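Local coordinates for protein telomerase reverse transcriptase (Takifugu rubripes, PDB 4LMO) that binds the telomerase RNA through this domain of the catalytic subunit, a reverse transcriptase that adds telomeric repeats to chromosome ends by copying an RNA template, at residues 47-52 and 64-69; 111-116 and 234-239; 121-126 and 151-156; 136-141 and 178-183. All blocks are in the same frame, centred on the assembly; numbering follows the deposited sequence.

The four contacts run along this RNA-binding domain, which is about half helical. Contact 1 (47-52 with 64-69) and contact 4 (136-141 with 178-183) form one end: their centres lie 16 Å apart and they touch, Phe48 CZ packing 3.8 Å from Trp180 CZ3 and Arg68 NH1 probably hydrogen-bonding Leu181 O at 2.9 Å. In both, one side probably interacts with the RNA template, residues 65-69 and 178-183. Contact 2 (111-116 with 234-239) is across the chain's centre, about 40 Å from contact 1 centre to centre. Contact 3 (121-126 with 151-156) lies between, reaching contact 2 where Val122 CG2 meets Phe235 CB at 4.0 Å, while its nearest atoms stay about 7 Å from contact 4.

Contact 1 (47-52 and 64-69); sequences VFFEGV and KLPRRF
Phe49 and Phe69 meet because each carries its CG anti to the carbonyl carbon and beside the backbone N (chi1 -64° and -66°), which turns both rings toward the opposite segment. The result is an edge-to-face pair, its planes turned by 69° and its centroids 4.9 Å apart. The CZ end of Phe49 points at the face of Phe69, offset toward its rim, with Phe49 CZ 3.7 Å from Phe69 CG. Phe48 reaches the same partner from another direction: Phe69 CE2 sits over a face of the Phe48 ring, 3.7 Å from Phe48 CG, the two planes oblique. The outer part of Phe49 is touched by the Leu65 methyl CD2, 3.7 Å from Phe49 CE2, and more loosely by CD of Pro66, the N-cap residue of the following helix. No hydrogen bond joins the segments, so the contact is entirely apolar. Around it, Phe48 packs on Ile200 and Phe69 on Tyr196 of helix 191-220, and Phe49 has a cation-pi partner in Arg45. Three phenylalanines thus form an aromatic cluster joining the end of helix 40-48 to the start of helix 67-70, with Leu65, Pro66 and Phe69 in a region that probably interacts with the RNA template.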
# COMPACT_ATOMS: atom_id res chain seq x y z
N VAL A 47 1.93 11.15 5.63
CA VAL A 47 0.55 11.16 5.15
C VAL A 47 -0.02 12.57 4.99
O VAL A 47 -0.69 12.86 4.00
CB VAL A 47 -0.37 10.29 6.05
CG1 VAL A 47 -1.81 10.31 5.54
CG2 VAL A 47 0.14 8.86 6.11
N PHE A 48 0.27 13.45 5.95
CA PHE A 48 -0.42 14.75 6.01
C PHE A 48 0.43 16.00 5.79
O PHE A 48 -0.12 17.05 5.47
CB PHE A 48 -1.17 14.90 7.34
CG PHE A 48 -2.18 13.81 7.59
CD1 PHE A 48 -3.35 13.74 6.84
CD2 PHE A 48 -1.97 12.87 8.59
CE1 PHE A 48 -4.28 12.74 7.07
CE2 PHE A 48 -2.90 11.87 8.83
CZ PHE A 48 -4.06 11.81 8.07
N PHE A 49 1.74 15.88 5.96
CA PHE A 49 2.62 17.06 5.95
C PHE A 49 3.63 17.06 4.80
O PHE A 49 3.30 17.48 3.68
CB PHE A 49 3.28 17.26 7.32
CG PHE A 49 2.30 17.55 8.43
CD1 PHE A 49 1.96 18.86 8.75
CD2 PHE A 49 1.71 16.51 9.15
CE1 PHE A 49 1.05 19.13 9.77
CE2 PHE A 49 0.81 16.77 10.17
CZ PHE A 49 0.48 18.09 10.48
N GLU A 50 4.85 16.59 5.06
CA GLU A 50 5.92 16.63 4.06
C GLU A 50 5.74 15.67 2.88
O GLU A 50 6.19 15.96 1.77
CB GLU A 50 7.29 16.38 4.70
CG GLU A 50 7.88 17.59 5.41
CD GLU A 50 7.46 17.70 6.86
OE1 GLU A 50 6.59 16.92 7.29
OE2 GLU A 50 7.99 18.58 7.58
N GLY A 51 5.09 14.53 3.12
CA GLY A 51 5.01 13.47 2.12
C GLY A 51 6.10 12.44 2.34
O GLY A 51 6.73 12.43 3.39
N VAL A 52 6.32 11.59 1.34
CA VAL A 52 7.31 10.50 1.43
C VAL A 52 8.75 10.98 1.63
O VAL A 52 9.56 10.28 2.24
CB VAL A 52 7.26 9.54 0.22
CG1 VAL A 52 6.03 8.66 0.29
CG2 VAL A 52 7.31 10.29 -1.11
N LYS A 64 6.65 21.00 15.42
CA LYS A 64 5.82 20.31 16.40
C LYS A 64 4.45 20.05 15.78
O LYS A 64 3.90 20.92 15.09
CB LYS A 64 5.68 21.13 17.68
CG LYS A 64 4.95 20.42 18.81
CD LYS A 64 5.08 21.18 20.13
CE LYS A 64 4.44 20.40 21.27
NZ LYS A 64 4.81 20.95 22.60
N LEU A 65 3.91 18.85 16.02
CA LEU A 65 2.58 18.50 15.54
C LEU A 65 1.49 19.31 16.24
O LEU A 65 1.50 19.40 17.47
CB LEU A 65 2.31 17.00 15.75
CG LEU A 65 2.97 15.98 14.83
CD1 LEU A 65 2.77 14.57 15.38
CD2 LEU A 65 2.45 16.08 13.40
N PRO A 66 0.57 19.92 15.47
CA PRO A 66 -0.62 20.55 16.05
C PRO A 66 -1.41 19.55 16.90
O PRO A 66 -1.28 18.34 16.70
CB PRO A 66 -1.44 20.95 14.82
CG PRO A 66 -0.43 21.13 13.74
CD PRO A 66 0.62 20.09 14.01
N ARG A 67 -2.21 20.06 17.84
CA ARG A 67 -2.94 19.20 18.78
C ARG A 67 -3.81 18.16 18.08
O ARG A 67 -3.85 17.00 18.50
CB ARG A 67 -3.78 20.04 19.75
CG ARG A 67 -4.11 19.31 21.05
CD ARG A 67 -5.11 20.07 21.90
NE ARG A 67 -5.70 19.21 22.92
CZ ARG A 67 -6.85 18.56 22.80
NH1 ARG A 67 -7.58 18.67 21.69
NH2 ARG A 67 -7.29 17.80 23.79
N ARG A 68 -4.47 18.57 17.00
CA ARG A 68 -5.33 17.69 16.19
C ARG A 68 -4.56 16.47 15.69
O ARG A 68 -5.03 15.34 15.81
CB ARG A 68 -5.92 18.47 15.01
CG ARG A 68 -7.17 17.84 14.40
CD ARG A 68 -7.51 18.43 13.04
NE ARG A 68 -8.00 19.81 13.11
CZ ARG A 68 -9.28 20.16 13.14
NH1 ARG A 68 -10.24 19.24 13.10
NH2 ARG A 68 -9.61 21.44 13.20
N PHE A 69 -3.38 16.71 15.13
CA PHE A 69 -2.55 15.65 14.56
C PHE A 69 -1.72 14.92 15.62
O PHE A 69 -1.37 13.75 15.44
CB PHE A 69 -1.67 16.20 13.44
CG PHE A 69 -2.45 16.66 12.23
CD1 PHE A 69 -2.94 17.96 12.16
CD2 PHE A 69 -2.70 15.79 11.17
CE1 PHE A 69 -3.67 18.39 11.05
CE2 PHE A 69 -3.42 16.21 10.07
CZ PHE A 69 -3.91 17.51 10.01

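Contact 2 (111-116 and 234-239); sequences SFLPQH and RFYRQE
The hydroxyl of Tyr236 donates a short hydrogen bond to Leu113 O, with Tyr236 OH 2.6 Å from that oxygen. It arrives in the carbonyl plane, on a lone pair, at a C=O...O angle of 133°. Leu113 belongs to the type I beta turn from Phe112 to Gln115, and Tyr236 to strand 234-237 of a two-stranded antiparallel hairpin with 221-224, so the bond fastens the Phe112-Gln115 turn to the hairpin that leads into helix 238-251.

His116 wedges between two side chains of that strand. Its CB stands over the centre of the Tyr236 ring in a CH-pi contact, 3.8 Å from the ring centroid. On the imidazole itself lies Arg234, whose chain is extended from CG to NE and sets CD over the middle of the ring, 3.9 Å from its centroid. Farther along, the guanidinium stacks almost flat on the histidine, the planes only 11° apart, with Arg234 NE 3.6 Å from His116 NE2. With CG between its backbone N and carbonyl carbon (chi1 53°), His116 lays one face of the imidazole against the extended Arg234 chain while CB stays over the Tyr236 ring.

Next to His116, Phe235 is backbone hydrogen-bonded to Cys117, whose disulfide to Cys96 ties the same loop to the chain upstream. Gln115, at the centre of an inverse gamma turn, is joined to the strand's end through water: one molecule donates to Gln115 O at 2.9 Å and accepts from Arg237 N at 2.8 Å.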
# COMPACT_ATOMS: atom_id res chain seq x y z
N SER A 111 5.58 -23.87 -17.91
CA SER A 111 4.99 -24.34 -16.66
C SER A 111 4.52 -23.18 -15.77
O SER A 111 3.51 -23.30 -15.07
CB SER A 111 6.00 -25.21 -15.90
OG SER A 111 5.53 -25.55 -14.60
N PHE A 112 5.23 -22.06 -15.83
CA PHE A 112 4.98 -20.93 -14.94
C PHE A 112 4.15 -19.80 -15.57
O PHE A 112 3.61 -18.96 -14.86
CB PHE A 112 6.29 -20.38 -14.37
CG PHE A 112 7.10 -21.40 -13.62
CD1 PHE A 112 6.81 -21.70 -12.29
CD2 PHE A 112 8.14 -22.07 -14.25
CE1 PHE A 112 7.55 -22.65 -11.60
CE2 PHE A 112 8.89 -23.02 -13.56
CZ PHE A 112 8.59 -23.31 -12.23
N LEU A 113 4.06 -19.80 -16.90
CA LEU A 113 3.28 -18.78 -17.61
C LEU A 113 1.81 -18.68 -17.18
O LEU A 113 1.29 -17.57 -17.04
CB LEU A 113 3.40 -18.94 -19.14
CG LEU A 113 4.77 -18.69 -19.80
CD1 LEU A 113 4.75 -19.15 -21.25
CD2 LEU A 113 5.19 -17.23 -19.71
N PRO A 114 1.13 -19.82 -16.95
CA PRO A 114 -0.26 -19.73 -16.48
C PRO A 114 -0.40 -19.33 -15.01
O PRO A 114 -1.51 -19.02 -14.57
CB PRO A 114 -0.79 -21.17 -16.66
CG PRO A 114 0.20 -21.86 -17.53
CD PRO A 114 1.51 -21.22 -17.21
N GLN A 115 0.71 -19.33 -14.27
CA GLN A 115 0.66 -19.05 -12.83
C GLN A 115 0.68 -17.55 -12.51
O GLN A 115 1.64 -17.04 -11.94
CB GLN A 115 1.79 -19.78 -12.09
CG GLN A 115 1.52 -19.96 -10.61
CD GLN A 115 2.75 -20.40 -9.83
OE1 GLN A 115 3.48 -21.30 -10.24
NE2 GLN A 115 2.97 -19.75 -8.69
N HIS A 116 -0.40 -16.87 -12.89
CA HIS A 116 -0.58 -15.46 -12.57
C HIS A 116 -1.80 -15.26 -11.72
O HIS A 116 -2.65 -16.15 -11.62
CB HIS A 116 -0.65 -14.62 -13.84
CG HIS A 116 -1.66 -15.10 -14.84
ND1 HIS A 116 -2.87 -14.53 -14.98
CD2 HIS A 116 -1.61 -16.14 -15.77
CE1 HIS A 116 -3.56 -15.17 -15.95
NE2 HIS A 116 -2.79 -16.16 -16.42
N ARG A 234 -1.72 -9.04 -16.89
CA ARG A 234 -1.49 -10.18 -15.99
C ARG A 234 -0.61 -9.78 -14.81
O ARG A 234 0.45 -9.19 -14.99
CB ARG A 234 -0.85 -11.34 -16.75
CG ARG A 234 -1.78 -12.08 -17.70
CD ARG A 234 -1.05 -13.22 -18.39
NE ARG A 234 -1.94 -14.04 -19.22
CZ ARG A 234 -1.57 -15.14 -19.88
NH1 ARG A 234 -0.32 -15.57 -19.82
NH2 ARG A 234 -2.46 -15.81 -20.60
N PHE A 235 -1.06 -10.12 -13.60
CA PHE A 235 -0.28 -9.91 -12.38
C PHE A 235 0.42 -11.20 -11.97
O PHE A 235 -0.24 -12.18 -11.64
CB PHE A 235 -1.18 -9.47 -11.22
CG PHE A 235 -1.78 -8.11 -11.39
CD1 PHE A 235 -3.08 -7.97 -11.86
CD2 PHE A 235 -1.06 -6.96 -11.06
CE1 PHE A 235 -3.66 -6.72 -12.01
CE2 PHE A 235 -1.63 -5.71 -11.21
CZ PHE A 235 -2.93 -5.59 -11.68
N TYR A 236 1.75 -11.19 -11.97
CA TYR A 236 2.51 -12.32 -11.44
C TYR A 236 3.06 -11.98 -10.06
O TYR A 236 3.61 -10.90 -9.86
CB TYR A 236 3.67 -12.68 -12.37
CG TYR A 236 3.27 -13.35 -13.67
CD1 TYR A 236 3.22 -14.74 -13.78
CD2 TYR A 236 2.95 -12.59 -14.79
CE1 TYR A 236 2.86 -15.35 -14.97
CE2 TYR A 236 2.58 -13.19 -15.99
CZ TYR A 236 2.54 -14.57 -16.07
OH TYR A 236 2.18 -15.16 -17.26
N ARG A 237 2.91 -12.91 -9.12
CA ARG A 237 3.66 -12.84 -7.86
C ARG A 237 5.12 -12.65 -8.24
O ARG A 237 5.63 -13.36 -9.11
CB ARG A 237 3.50 -14.13 -7.06
CG ARG A 237 2.12 -14.37 -6.47
CD ARG A 237 1.97 -13.79 -5.07
NE ARG A 237 3.04 -14.23 -4.17
CZ ARG A 237 2.95 -15.22 -3.30
NH1 ARG A 237 1.83 -15.92 -3.17
NH2 ARG A 237 4.00 -15.52 -2.54
N GLN A 238 5.79 -11.69 -7.61
CA GLN A 238 7.15 -11.32 -8.02
C GLN A 238 8.13 -12.50 -8.01
O GLN A 238 9.09 -12.52 -8.77
CB GLN A 238 7.69 -10.12 -7.22
CG GLN A 238 8.82 -10.41 -6.25
CD GLN A 238 8.35 -10.65 -4.84
OE1 GLN A 238 7.31 -10.15 -4.42
NE2 GLN A 238 9.13 -11.42 -4.08
N GLU A 239 7.86 -13.49 -7.16
CA GLU A 239 8.65 -14.72 -7.09
C GLU A 239 8.54 -15.52 -8.39
O GLU A 239 9.54 -16.03 -8.89
CB GLU A 239 8.22 -15.60 -5.91
CG GLU A 239 8.44 -14.98 -4.53
CD GLU A 239 7.24 -14.21 -4.02
OE1 GLU A 239 6.42 -13.74 -4.85
OE2 GLU A 239 7.11 -14.06 -2.79
O HOH W 1 1.47 -15.24 -9.63

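Contact 3 (121-126 and 151-156); sequences RVYLFV and RVRFFL
Tyr123 of helix 119-133 meets Arg153 of helix 142-158 where these two helices of the RNA-binding domain pack as a roughly antiparallel pair: over these short segments the axes approach to 9.6 Å with 145° between their directions.

The first kind of contact is CH-pi. With its CG anti to the backbone N (chi1 169°), the Tyr123 side chain lies against the other helix, and Arg153, bent at chi2 (69°), lays its CD over one face of the ring, 3.9 Å from the ring centroid. The two side chains cross at about a right angle, and it is the aliphatic stem of the arginine, more than its guanidinium, that does the touching.

The second kind is van der Waals packing. The ring comes up against the helix backbone, Tyr123 CD1 lying 3.7 Å from Arg153 CA. On the more buried side of the interface, Val126 CG1 meets Val152 CG1 at 3.8 Å, and the same Val152 methyl lies at the edge of the Tyr123 ring. Behind this layer, Val126 also rests on Val213 of helix 191-220, while Leu156 touches Phe161. An alanine in place of Tyr123 is likely to deprive the Arg153 stem of the face it lies on, and Val152 of the ring edge beside it. The CD1 methyl of Leu156 reaches the opposite backbone, 3.5 Å from Tyr123 CA.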
# COMPACT_ATOMS: atom_id res chain seq x y z
N ARG A 121 -8.09 -11.73 -7.13
CA ARG A 121 -7.18 -12.34 -6.16
C ARG A 121 -6.27 -11.30 -5.53
O ARG A 121 -6.01 -11.33 -4.33
CB ARG A 121 -6.33 -13.42 -6.83
CG ARG A 121 -7.10 -14.66 -7.23
CD ARG A 121 -7.29 -15.55 -6.02
NE ARG A 121 -8.59 -16.20 -6.02
CZ ARG A 121 -9.04 -16.96 -5.03
NH1 ARG A 121 -8.30 -17.18 -3.95
NH2 ARG A 121 -10.25 -17.50 -5.13
N VAL A 122 -5.78 -10.37 -6.35
CA VAL A 122 -4.97 -9.26 -5.88
C VAL A 122 -5.80 -8.38 -4.94
O VAL A 122 -5.27 -7.82 -3.97
CB VAL A 122 -4.39 -8.44 -7.06
CG1 VAL A 122 -3.69 -7.18 -6.56
CG2 VAL A 122 -3.42 -9.30 -7.86
N TYR A 123 -7.10 -8.28 -5.21
CA TYR A 123 -8.01 -7.62 -4.28
C TYR A 123 -8.09 -8.33 -2.93
O TYR A 123 -8.00 -7.68 -1.89
CB TYR A 123 -9.41 -7.45 -4.88
CG TYR A 123 -10.43 -7.01 -3.85
CD1 TYR A 123 -10.44 -5.71 -3.36
CD2 TYR A 123 -11.37 -7.91 -3.34
CE1 TYR A 123 -11.35 -5.30 -2.40
CE2 TYR A 123 -12.29 -7.52 -2.38
CZ TYR A 123 -12.28 -6.22 -1.91
OH TYR A 123 -13.19 -5.83 -0.96
N LEU A 124 -8.28 -9.65 -2.94
CA LEU A 124 -8.42 -10.40 -1.69
C LEU A 124 -7.21 -10.24 -0.78
O LEU A 124 -7.35 -10.00 0.42
CB LEU A 124 -8.71 -11.88 -1.97
CG LEU A 124 -10.04 -12.24 -2.64
CD1 LEU A 124 -10.04 -13.68 -3.11
CD2 LEU A 124 -11.23 -11.97 -1.72
N PHE A 125 -6.01 -10.36 -1.36
CA PHE A 125 -4.76 -10.10 -0.64
C PHE A 125 -4.72 -8.69 -0.06
O PHE A 125 -4.46 -8.51 1.13
CB PHE A 125 -3.55 -10.33 -1.55
CG PHE A 125 -2.28 -9.73 -1.02
CD1 PHE A 125 -1.66 -10.25 0.12
CD2 PHE A 125 -1.70 -8.63 -1.65
CE1 PHE A 125 -0.49 -9.68 0.61
CE2 PHE A 125 -0.53 -8.06 -1.17
CZ PHE A 125 0.08 -8.59 -0.04
N VAL A 126 -4.97 -7.69 -0.91
CA VAL A 126 -4.96 -6.29 -0.49
C VAL A 126 -6.04 -6.01 0.55
O VAL A 126 -5.84 -5.22 1.48
CB VAL A 126 -5.06 -5.35 -1.72
CG1 VAL A 126 -5.85 -4.08 -1.40
CG2 VAL A 126 -3.67 -5.01 -2.24
N ARG A 151 -14.42 0.50 -3.43
CA ARG A 151 -13.67 1.43 -4.28
C ARG A 151 -12.35 0.83 -4.72
O ARG A 151 -11.91 1.03 -5.86
CB ARG A 151 -13.42 2.76 -3.55
CG ARG A 151 -14.68 3.50 -3.15
CD ARG A 151 -15.35 4.18 -4.34
NE ARG A 151 -16.79 4.30 -4.18
CZ ARG A 151 -17.41 5.16 -3.37
NH1 ARG A 151 -16.71 5.98 -2.59
NH2 ARG A 151 -18.73 5.18 -3.32
N VAL A 152 -11.71 0.08 -3.82
CA VAL A 152 -10.48 -0.63 -4.12
C VAL A 152 -10.74 -1.76 -5.13
O VAL A 152 -9.97 -1.93 -6.08
CB VAL A 152 -9.81 -1.16 -2.82
CG1 VAL A 152 -8.61 -2.03 -3.13
CG2 VAL A 152 -9.41 0.01 -1.94
N ARG A 153 -11.83 -2.50 -4.92
CA ARG A 153 -12.23 -3.58 -5.82
C ARG A 153 -12.40 -3.07 -7.25
O ARG A 153 -11.84 -3.65 -8.19
CB ARG A 153 -13.53 -4.25 -5.34
CG ARG A 153 -14.08 -5.31 -6.28
CD ARG A 153 -13.18 -6.54 -6.32
NE ARG A 153 -13.46 -7.43 -7.45
CZ ARG A 153 -12.68 -7.57 -8.52
NH1 ARG A 153 -11.56 -6.87 -8.63
NH2 ARG A 153 -13.01 -8.42 -9.48
N PHE A 154 -13.16 -1.99 -7.40
CA PHE A 154 -13.36 -1.35 -8.70
C PHE A 154 -12.03 -0.89 -9.29
O PHE A 154 -11.76 -1.10 -10.48
CB PHE A 154 -14.34 -0.18 -8.59
CG PHE A 154 -14.48 0.62 -9.85
CD1 PHE A 154 -15.32 0.19 -10.88
CD2 PHE A 154 -13.75 1.80 -10.03
CE1 PHE A 154 -15.44 0.92 -12.05
CE2 PHE A 154 -13.87 2.53 -11.20
CZ PHE A 154 -14.71 2.09 -12.21
N PHE A 155 -11.21 -0.25 -8.46
CA PHE A 155 -9.91 0.28 -8.87
C PHE A 155 -8.99 -0.82 -9.42
O PHE A 155 -8.38 -0.64 -10.47
CB PHE A 155 -9.25 1.01 -7.69
CG PHE A 155 -7.90 1.59 -8.01
CD1 PHE A 155 -7.79 2.76 -8.75
CD2 PHE A 155 -6.75 0.97 -7.55
CE1 PHE A 155 -6.54 3.30 -9.03
CE2 PHE A 155 -5.50 1.51 -7.83
CZ PHE A 155 -5.40 2.67 -8.57
N LEU A 156 -8.91 -1.94 -8.71
CA LEU A 156 -8.08 -3.07 -9.12
C LEU A 156 -8.64 -3.80 -10.34
O LEU A 156 -7.88 -4.31 -11.16
CB LEU A 156 -7.86 -4.04 -7.95
CG LEU A 156 -7.01 -3.52 -6.78
CD1 LEU A 156 -7.02 -4.51 -5.63
CD2 LEU A 156 -5.58 -3.21 -7.21

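Contact 4 (136-141 and 178-183); sequences QELWGS and CDWLKI
Leu138 and Trp180 cross at about a right angle, the leucine pressing one methyl onto the flat of the indole. Leu138 CD2 sits over the five-membered ring, 3.6 Å from its centroid, a CH-pi contact. Leu181 CD2 covers the opposite face, so the indole is held between two leucine methyls. The Trp180 CG lies between its own backbone N and carbonyl carbon (chi1 67°), and this rotation carries the ring over toward segment 136-141. There Trp180 NE1 donates to Leu138 O at 2.8 Å, though neither group is ideally aimed: the N-H...O angle is 134°, and the oxygen lies 31° out of the indole plane. Water bridges the backbones alongside, donating to Glu137 O and accepting from Trp180 N.

Beyond the indole the backbones are nearest at Gly140 and Cys178, their CA atoms 3.9 Å apart, and Cys178 SG lies 3.8 Å from Gly140 CA. Gly140, with its positive phi, has no CB to crowd the sulfur. Replacing Trp180 by a phenylalanine would probably leave Leu138 O without its indole donor and weaken the tie between the two segments. Trp180 also meets Phe204 edge-to-face and packs on Leu75 of helix 73-85. One indole thus supplies both an apolar face and a polar N-H, tying helix 136-139 to a loop that probably interacts with template RNA.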
# COMPACT_ATOMS: atom_id res chain seq x y z
N GLN A 136 -9.40 -0.16 13.15
CA GLN A 136 -10.81 0.02 12.80
C GLN A 136 -11.34 1.44 13.05
O GLN A 136 -12.15 1.94 12.27
CB GLN A 136 -11.68 -1.03 13.51
CG GLN A 136 -13.20 -0.83 13.44
CD GLN A 136 -13.76 -0.83 12.03
OE1 GLN A 136 -13.23 -1.49 11.12
NE2 GLN A 136 -14.85 -0.09 11.83
N GLU A 137 -10.88 2.08 14.12
CA GLU A 137 -11.34 3.43 14.46
C GLU A 137 -10.97 4.49 13.41
O GLU A 137 -11.60 5.55 13.35
CB GLU A 137 -10.91 3.86 15.87
CG GLU A 137 -9.51 3.46 16.28
CD GLU A 137 -9.46 2.17 17.09
OE1 GLU A 137 -9.30 2.25 18.33
OE2 GLU A 137 -9.59 1.08 16.50
N LEU A 138 -9.96 4.20 12.59
CA LEU A 138 -9.55 5.09 11.50
C LEU A 138 -10.56 5.13 10.36
O LEU A 138 -10.69 6.14 9.67
CB LEU A 138 -8.16 4.72 10.97
CG LEU A 138 -6.93 5.23 11.72
CD1 LEU A 138 -5.66 4.71 11.06
CD2 LEU A 138 -6.89 6.75 11.81
N TRP A 139 -11.27 4.02 10.15
CA TRP A 139 -12.34 3.94 9.15
C TRP A 139 -13.49 4.84 9.49
O TRP A 139 -14.16 5.37 8.61
CB TRP A 139 -12.83 2.51 8.98
CG TRP A 139 -11.81 1.56 8.38
CD1 TRP A 139 -11.23 0.45 8.98
CD2 TRP A 139 -11.21 1.63 7.04
NE1 TRP A 139 -10.35 -0.16 8.13
CE2 TRP A 139 -10.28 0.49 6.95
CE3 TRP A 139 -11.34 2.48 5.94
CZ2 TRP A 139 -9.53 0.24 5.81
CZ3 TRP A 139 -10.58 2.21 4.80
CH2 TRP A 139 -9.70 1.12 4.73
N GLY A 140 -13.74 5.02 10.79
CA GLY A 140 -14.84 5.86 11.26
C GLY A 140 -16.11 5.06 11.51
O GLY A 140 -16.76 5.23 12.54
N SER A 141 -16.45 4.20 10.55
CA SER A 141 -17.63 3.34 10.64
C SER A 141 -17.50 2.11 9.75
O SER A 141 -16.65 2.06 8.86
CB SER A 141 -18.90 4.11 10.26
OG SER A 141 -18.84 4.56 8.91
N CYS A 178 -15.71 9.69 11.49
CA CYS A 178 -14.32 9.63 11.92
C CYS A 178 -14.06 10.64 13.04
O CYS A 178 -13.87 11.83 12.78
CB CYS A 178 -13.38 9.89 10.74
SG CYS A 178 -13.78 8.95 9.25
N ASP A 179 -14.05 10.15 14.28
CA ASP A 179 -13.78 10.97 15.46
C ASP A 179 -12.35 11.49 15.47
O ASP A 179 -12.08 12.58 15.99
CB ASP A 179 -14.05 10.18 16.74
CG ASP A 179 -15.52 10.13 17.13
OD1 ASP A 179 -16.40 10.41 16.28
OD2 ASP A 179 -15.81 9.81 18.30
N TRP A 180 -11.43 10.71 14.90
CA TRP A 180 -10.00 11.01 14.93
C TRP A 180 -9.62 12.25 14.16
O TRP A 180 -8.49 12.72 14.26
CB TRP A 180 -9.19 9.81 14.45
CG TRP A 180 -9.37 9.47 12.99
CD1 TRP A 180 -10.34 8.65 12.42
CD2 TRP A 180 -8.55 9.93 11.86
NE1 TRP A 180 -10.19 8.57 11.06
CE2 TRP A 180 -9.14 9.31 10.66
CE3 TRP A 180 -7.44 10.75 11.72
CZ2 TRP A 180 -8.61 9.53 9.39
CZ3 TRP A 180 -6.92 10.96 10.44
CH2 TRP A 180 -7.49 10.37 9.30
N LEU A 181 -10.56 12.78 13.38
CA LEU A 181 -10.36 14.01 12.63
C LEU A 181 -10.65 15.25 13.47
O LEU A 181 -10.22 16.35 13.14
CB LEU A 181 -11.28 14.04 11.40
CG LEU A 181 -11.13 13.01 10.28
CD1 LEU A 181 -12.30 13.14 9.31
CD2 LEU A 181 -9.81 13.18 9.54
N LYS A 182 -11.37 15.05 14.57
CA LYS A 182 -11.97 16.14 15.33
C LYS A 182 -11.13 16.62 16.51
O LYS A 182 -10.39 15.85 17.11
CB LYS A 182 -13.36 15.73 15.84
CG LYS A 182 -14.27 15.12 14.79
CD LYS A 182 -15.51 14.52 15.44
CE LYS A 182 -16.41 13.87 14.39
NZ LYS A 182 -17.42 12.97 15.01
N ILE A 183 -11.27 17.90 16.84
CA ILE A 183 -10.74 18.47 18.08
C ILE A 183 -11.86 18.80 19.07
O ILE A 183 -11.59 19.19 20.21
CB ILE A 183 -9.87 19.72 17.84
CG1 ILE A 183 -10.41 20.58 16.69
CG2 ILE A 183 -8.42 19.33 17.60
CD1 ILE A 183 -11.41 21.64 17.10
O HOH W 2 -12.69 7.73 14.83